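Local coordinates for succinylglutamate desuccinylase/aspartoacylase (PDB 3LWU), which binds a zinc ion and is probably a hydrolase acting on ester bonds, as a putative member of the succinylglutamate desuccinylase/aspartoacylase family, at residues V56-Q68 with G110-Y124. Numbering follows the deposited sequence.
Sequences VYIQANVHGAEVQ and GRFDPITGVNWNREY. With ZN (zinc ion), chain C.
The imidazole of H63 is held from two sides at once: ND1 binds the zinc ion at 2.1 Å, while NE2 gives its hydrogen to N119 OD1 at 2.8 Å. That second bond is nearly straight, 178° at the hydrogen, and lies in the ring plane, so metal and amide together fix the rotation of the ring. R111 NH1 stands over one face of the imidazole, and N121 CB approaches NE2 to 3.4 Å. E66 is the second zinc ligand from 56-68, gripping the metal unevenly, with OE1 at 2.1 Å and OE2 at 2.6 Å; H192 supplies the third protein ligand, and the backbone N of T193 donates to E66 OE1. A water links E66 OE2 to R111 NH1.

One step outward, N119 is itself positioned. Its CG lies opposite the backbone N (chi1 -172°), which carries OD1 to the histidine and also lets it accept from N121 N in an Asx turn. With a leucine in its place, H63 NE2 would probably be left without its acceptor and the imidazole held less firmly, while the turn would lose its side-chain bond.

The backbones also meet directly: G64 N donates to G110 O at 2.9 Å, and the two glycines pack so closely that a CB on G110 would run into G64 CA and A65 N. Toward strand 56-60, V62 CG1 packs on W120 CB, and Q59 NE2 reaches Y124 OH at 3.1 Å while also bonding D190. H63 and E66, spaced as His-x-x-Glu in a type I turn just beyond strand 56-60, together with H192, far along the sequence, form the zinc site characteristic of M14-type metallohydrolases, here backed by the 110-124 loop.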
loop_
_atom_site.group_PDB
_atom_site.type_symbol
_atom_site.label_atom_id
_atom_site.label_comp_id
_atom_site.label_asym_id
_atom_site.label_seq_id
_atom_site.Cartn_x
_atom_site.Cartn_y
_atom_site.Cartn_z
ATOM N N VAL A 56 -29.960 -3.060 -22.908
ATOM C CA VAL A 56 -28.685 -3.585 -22.489
ATOM C C VAL A 56 -27.939 -2.596 -21.628
ATOM O O VAL A 56 -27.921 -1.385 -21.913
ATOM C CB VAL A 56 -27.830 -3.931 -23.733
ATOM C CG1 VAL A 56 -26.468 -4.563 -23.355
ATOM C CG2 VAL A 56 -28.637 -4.851 -24.651
ATOM N N TYR A 57 -27.287 -3.112 -20.589
ATOM C CA TYR A 57 -26.406 -2.303 -19.724
ATOM C C TYR A 57 -25.063 -2.996 -19.699
ATOM O O TYR A 57 -24.977 -4.193 -19.423
ATOM C CB TYR A 57 -26.953 -2.188 -18.310
ATOM C CG TYR A 57 -25.990 -1.547 -17.330
ATOM C CD1 TYR A 57 -25.845 -0.161 -17.278
ATOM C CD2 TYR A 57 -25.204 -2.316 -16.491
ATOM C CE1 TYR A 57 -25.001 0.425 -16.415
ATOM C CE2 TYR A 57 -24.310 -1.721 -15.621
ATOM C CZ TYR A 57 -24.218 -0.346 -15.586
ATOM O OH TYR A 57 -23.360 0.283 -14.716
ATOM N N ILE A 58 -24.026 -2.263 -20.065
ATOM C CA ILE A 58 -22.680 -2.815 -20.162
ATOM C C ILE A 58 -21.763 -1.950 -19.335
ATOM O O ILE A 58 -21.770 -0.750 -19.535
ATOM C CB ILE A 58 -22.190 -2.788 -21.602
ATOM C CG1 ILE A 58 -23.130 -3.605 -22.501
ATOM C CG2 ILE A 58 -20.754 -3.354 -21.691
ATOM C CD1 ILE A 58 -22.763 -3.549 -24.037
ATOM N N GLN A 59 -21.011 -2.529 -18.398
ATOM C CA GLN A 59 -20.066 -1.775 -17.581
ATOM C C GLN A 59 -18.697 -2.445 -17.600
ATOM O O GLN A 59 -18.598 -3.623 -17.854
ATOM C CB GLN A 59 -20.543 -1.573 -16.136
ATOM C CG GLN A 59 -20.691 -2.871 -15.278
ATOM C CD GLN A 59 -21.023 -2.585 -13.831
ATOM O OE1 GLN A 59 -21.691 -1.596 -13.535
ATOM N NE2 GLN A 59 -20.545 -3.447 -12.915
ATOM N N ALA A 60 -17.648 -1.665 -17.370
ATOM C CA ALA A 60 -16.295 -2.187 -17.258
ATOM C C ALA A 60 -15.579 -1.611 -16.055
ATOM O O ALA A 60 -15.916 -0.497 -15.602
ATOM C CB ALA A 60 -15.465 -1.852 -18.549
ATOM N N ASN A 61 -14.581 -2.357 -15.557
ATOM C CA ASN A 61 -13.454 -1.775 -14.767
ATOM C C ASN A 61 -13.854 -1.458 -13.337
ATOM O O ASN A 61 -13.259 -0.617 -12.695
ATOM C CB ASN A 61 -12.895 -0.541 -15.502
ATOM C CG ASN A 61 -11.410 -0.207 -15.191
ATOM O OD1 ASN A 61 -10.916 0.772 -15.742
ATOM N ND2 ASN A 61 -10.703 -1.016 -14.365
ATOM N N VAL A 62 -14.837 -2.195 -12.809
ATOM C CA VAL A 62 -15.157 -2.104 -11.390
ATOM C C VAL A 62 -13.979 -2.530 -10.528
ATOM O O VAL A 62 -13.747 -1.992 -9.439
ATOM C CB VAL A 62 -16.390 -2.918 -11.046
ATOM C CG1 VAL A 62 -16.542 -3.033 -9.537
ATOM C CG2 VAL A 62 -17.620 -2.250 -11.660
ATOM N N HIS A 63 -13.260 -3.525 -11.005
ATOM C CA HIS A 63 -11.951 -3.881 -10.453
ATOM C C HIS A 63 -10.982 -3.017 -11.202
ATOM O O HIS A 63 -10.879 -3.126 -12.403
ATOM C CB HIS A 63 -11.665 -5.393 -10.673
ATOM C CG HIS A 63 -12.356 -6.281 -9.685
ATOM N ND1 HIS A 63 -12.914 -7.495 -10.020
ATOM C CD2 HIS A 63 -12.644 -6.092 -8.374
ATOM C CE1 HIS A 63 -13.467 -8.045 -8.953
ATOM N NE2 HIS A 63 -13.326 -7.207 -7.937
ATOM N N GLY A 64 -10.245 -2.143 -10.518
ATOM C CA GLY A 64 -9.567 -1.049 -11.196
ATOM C C GLY A 64 -8.389 -1.395 -12.082
ATOM O O GLY A 64 -8.027 -0.599 -12.934
ATOM N N ALA A 65 -7.781 -2.561 -11.862
ATOM C CA ALA A 65 -6.684 -3.049 -12.692
ATOM C C ALA A 65 -7.178 -3.651 -13.987
ATOM O O ALA A 65 -6.415 -3.876 -14.927
ATOM C CB ALA A 65 -5.852 -4.150 -11.908
ATOM N N GLU A 66 -8.468 -3.952 -14.027
ATOM C CA GLU A 66 -9.051 -4.702 -15.119
ATOM C C GLU A 66 -9.525 -3.751 -16.205
ATOM O O GLU A 66 -10.735 -3.552 -16.386
ATOM C CB GLU A 66 -10.154 -5.593 -14.558
ATOM C CG GLU A 66 -9.606 -6.604 -13.556
ATOM C CD GLU A 66 -10.642 -7.502 -12.900
ATOM O OE1 GLU A 66 -11.796 -7.494 -13.355
ATOM O OE2 GLU A 66 -10.308 -8.189 -11.865
ATOM N N VAL A 67 -8.546 -3.152 -16.902
ATOM C CA VAL A 67 -8.801 -2.025 -17.787
ATOM C C VAL A 67 -9.236 -2.409 -19.202
ATOM O O VAL A 67 -9.793 -1.541 -19.895
ATOM C CB VAL A 67 -7.614 -0.997 -17.838
ATOM C CG1 VAL A 67 -7.450 -0.294 -16.464
ATOM C CG2 VAL A 67 -6.289 -1.655 -18.315
ATOM N N GLN A 68 -9.074 -3.683 -19.621
ATOM C CA GLN A 68 -9.345 -4.065 -21.043
ATOM C C GLN A 68 -10.796 -3.825 -21.442
ATOM O O GLN A 68 -11.064 -3.486 -22.600
ATOM C CB GLN A 68 -8.909 -5.514 -21.341
ATOM C CG GLN A 68 -9.216 -6.096 -22.748
ATOM C CD GLN A 68 -8.414 -5.498 -23.891
ATOM O OE1 GLN A 68 -7.852 -4.368 -23.810
ATOM N NE2 GLN A 68 -8.358 -6.243 -24.989
ATOM N N GLY A 110 -6.616 -2.094 -7.369
ATOM C CA GLY A 110 -7.984 -1.773 -7.747
ATOM C C GLY A 110 -9.043 -2.743 -7.354
ATOM O O GLY A 110 -10.208 -2.559 -7.688
ATOM N N ARG A 111 -8.665 -3.807 -6.663
ATOM C CA ARG A 111 -9.589 -4.897 -6.414
ATOM C C ARG A 111 -10.524 -4.664 -5.225
ATOM O O ARG A 111 -11.689 -5.122 -5.221
ATOM C CB ARG A 111 -8.799 -6.177 -6.199
ATOM C CG ARG A 111 -9.654 -7.406 -6.006
ATOM C CD ARG A 111 -8.737 -8.614 -5.805
ATOM N NE ARG A 111 -9.498 -9.846 -5.713
ATOM C CZ ARG A 111 -10.103 -10.422 -6.757
ATOM N NH1 ARG A 111 -10.011 -9.885 -7.969
ATOM N NH2 ARG A 111 -10.818 -11.530 -6.574
ATOM N N PHE A 112 -10.009 -3.966 -4.222
ATOM C CA PHE A 112 -10.754 -3.783 -2.996
ATOM C C PHE A 112 -10.573 -2.393 -2.410
ATOM O O PHE A 112 -9.648 -1.660 -2.762
ATOM C CB PHE A 112 -10.394 -4.889 -1.983
ATOM C CG PHE A 112 -8.885 -5.099 -1.802
ATOM C CD1 PHE A 112 -8.123 -4.200 -1.089
ATOM C CD2 PHE A 112 -8.254 -6.217 -2.347
ATOM C CE1 PHE A 112 -6.755 -4.408 -0.928
ATOM C CE2 PHE A 112 -6.892 -6.447 -2.167
ATOM C CZ PHE A 112 -6.144 -5.546 -1.471
ATOM N N ASP A 113 -11.503 -2.011 -1.553
ATOM C CA ASP A 113 -11.386 -0.766 -0.799
ATOM C C ASP A 113 -10.041 -0.788 -0.048
ATOM O O ASP A 113 -9.817 -1.669 0.771
ATOM C CB ASP A 113 -12.536 -0.691 0.188
ATOM C CG ASP A 113 -12.620 0.650 0.921
ATOM O OD1 ASP A 113 -11.601 1.360 1.013
ATOM O OD2 ASP A 113 -13.741 1.005 1.367
ATOM N N PRO A 114 -9.177 0.210 -0.287
ATOM C CA PRO A 114 -7.860 0.205 0.343
ATOM C C PRO A 114 -7.956 0.430 1.822
ATOM O O PRO A 114 -7.060 0.039 2.528
ATOM C CB PRO A 114 -7.100 1.302 -0.394
ATOM C CG PRO A 114 -8.139 2.184 -0.978
ATOM C CD PRO A 114 -9.341 1.335 -1.219
ATOM N N ILE A 115 -9.082 0.958 2.302
ATOM C CA ILE A 115 -9.268 1.175 3.732
ATOM C C ILE A 115 -9.706 -0.115 4.456
ATOM O O ILE A 115 -9.131 -0.473 5.477
ATOM C CB ILE A 115 -10.276 2.306 4.011
ATOM C CG1 ILE A 115 -9.766 3.631 3.418
ATOM C CG2 ILE A 115 -10.533 2.426 5.522
ATOM C CD1 ILE A 115 -10.747 4.803 3.612
ATOM N N THR A 116 -10.696 -0.816 3.917
ATOM C CA THR A 116 -11.334 -1.924 4.621
ATOM C C THR A 116 -10.963 -3.328 4.072
ATOM O O THR A 116 -11.208 -4.350 4.726
ATOM C CB THR A 116 -12.844 -1.792 4.526
ATOM O OG1 THR A 116 -13.234 -1.876 3.151
ATOM C CG2 THR A 116 -13.331 -0.486 5.127
ATOM N N GLY A 117 -10.487 -3.387 2.840
ATOM C CA GLY A 117 -10.169 -4.660 2.212
ATOM C C GLY A 117 -11.344 -5.297 1.495
ATOM O O GLY A 117 -11.183 -6.360 0.863
ATOM N N VAL A 118 -12.522 -4.652 1.553
ATOM C CA VAL A 118 -13.707 -5.248 0.923
ATOM C C VAL A 118 -13.651 -5.151 -0.597
ATOM O O VAL A 118 -13.401 -4.077 -1.169
ATOM C CB VAL A 118 -15.020 -4.728 1.525
ATOM C CG1 VAL A 118 -16.193 -5.427 0.909
ATOM C CG2 VAL A 118 -15.013 -4.969 3.061
ATOM N N ASN A 119 -13.818 -6.318 -1.230
ATOM C CA ASN A 119 -13.805 -6.511 -2.656
ATOM C C ASN A 119 -14.953 -5.714 -3.283
ATOM O O ASN A 119 -16.085 -5.861 -2.881
ATOM C CB ASN A 119 -13.957 -8.011 -2.942
ATOM C CG ASN A 119 -13.765 -8.384 -4.451
ATOM O OD1 ASN A 119 -14.215 -7.663 -5.360
ATOM N ND2 ASN A 119 -13.084 -9.522 -4.702
ATOM N N TRP A 120 -14.649 -4.852 -4.250
ATOM C CA TRP A 120 -15.654 -3.999 -4.821
ATOM C C TRP A 120 -16.752 -4.840 -5.464
ATOM O O TRP A 120 -17.904 -4.449 -5.462
ATOM C CB TRP A 120 -15.067 -3.110 -5.898
ATOM C CG TRP A 120 -13.977 -2.147 -5.482
ATOM C CD1 TRP A 120 -12.705 -2.089 -5.996
ATOM C CD2 TRP A 120 -14.066 -1.092 -4.519
ATOM N NE1 TRP A 120 -12.003 -1.052 -5.415
ATOM C CE2 TRP A 120 -12.820 -0.422 -4.512
ATOM C CE3 TRP A 120 -15.077 -0.637 -3.666
ATOM C CZ2 TRP A 120 -12.561 0.649 -3.683
ATOM C CZ3 TRP A 120 -14.802 0.451 -2.828
ATOM C CH2 TRP A 120 -13.567 1.089 -2.869
ATOM N N ASN A 121 -16.384 -5.996 -6.026
ATOM C CA ASN A 121 -17.358 -6.874 -6.657
ATOM C C ASN A 121 -18.121 -7.785 -5.712
ATOM O O ASN A 121 -18.785 -8.732 -6.185
ATOM C CB ASN A 121 -16.719 -7.696 -7.766
ATOM C CG ASN A 121 -17.732 -8.171 -8.801
ATOM O OD1 ASN A 121 -18.736 -7.499 -9.096
ATOM N ND2 ASN A 121 -17.496 -9.353 -9.327
ATOM N N ARG A 122 -18.046 -7.529 -4.406
ATOM C CA ARG A 122 -18.799 -8.291 -3.400
ATOM C C ARG A 122 -19.737 -7.347 -2.643
ATOM O O ARG A 122 -20.229 -7.680 -1.600
ATOM C CB ARG A 122 -17.861 -8.949 -2.365
ATOM C CG ARG A 122 -16.854 -10.008 -2.885
ATOM C CD ARG A 122 -17.349 -11.478 -2.899
ATOM N NE ARG A 122 -17.844 -11.800 -4.245
ATOM C CZ ARG A 122 -17.094 -12.219 -5.276
ATOM N NH1 ARG A 122 -15.787 -12.448 -5.150
ATOM N NH2 ARG A 122 -17.671 -12.432 -6.451
ATOM N N GLU A 123 -19.988 -6.174 -3.192
ATOM C CA GLU A 123 -20.674 -5.107 -2.518
ATOM C C GLU A 123 -22.097 -4.887 -3.040
ATOM O O GLU A 123 -22.756 -3.962 -2.612
ATOM C CB GLU A 123 -19.872 -3.800 -2.718
ATOM C CG GLU A 123 -18.541 -3.697 -1.925
ATOM C CD GLU A 123 -18.758 -3.447 -0.420
ATOM O OE1 GLU A 123 -19.313 -4.309 0.264
ATOM O OE2 GLU A 123 -18.367 -2.404 0.117
ATOM N N TYR A 124 -22.568 -5.712 -3.978
ATOM C CA TYR A 124 -23.886 -5.489 -4.576
ATOM C C TYR A 124 -24.998 -5.884 -3.598
ATOM O O TYR A 124 -24.760 -6.560 -2.578
ATOM C CB TYR A 124 -24.024 -6.187 -5.936
ATOM C CG TYR A 124 -23.178 -5.517 -6.999
ATOM C CD1 TYR A 124 -23.630 -4.404 -7.673
ATOM C CD2 TYR A 124 -21.894 -5.967 -7.277
ATOM C CE1 TYR A 124 -22.847 -3.776 -8.626
ATOM C CE2 TYR A 124 -21.082 -5.323 -8.221
ATOM C CZ TYR A 124 -21.571 -4.239 -8.884
ATOM O OH TYR A 124 -20.798 -3.648 -9.816
HETATM ZN ZN ZN C . -12.872 -8.428 -11.872
HETATM O O HOH W 1 -8.818 -7.339 -9.601
#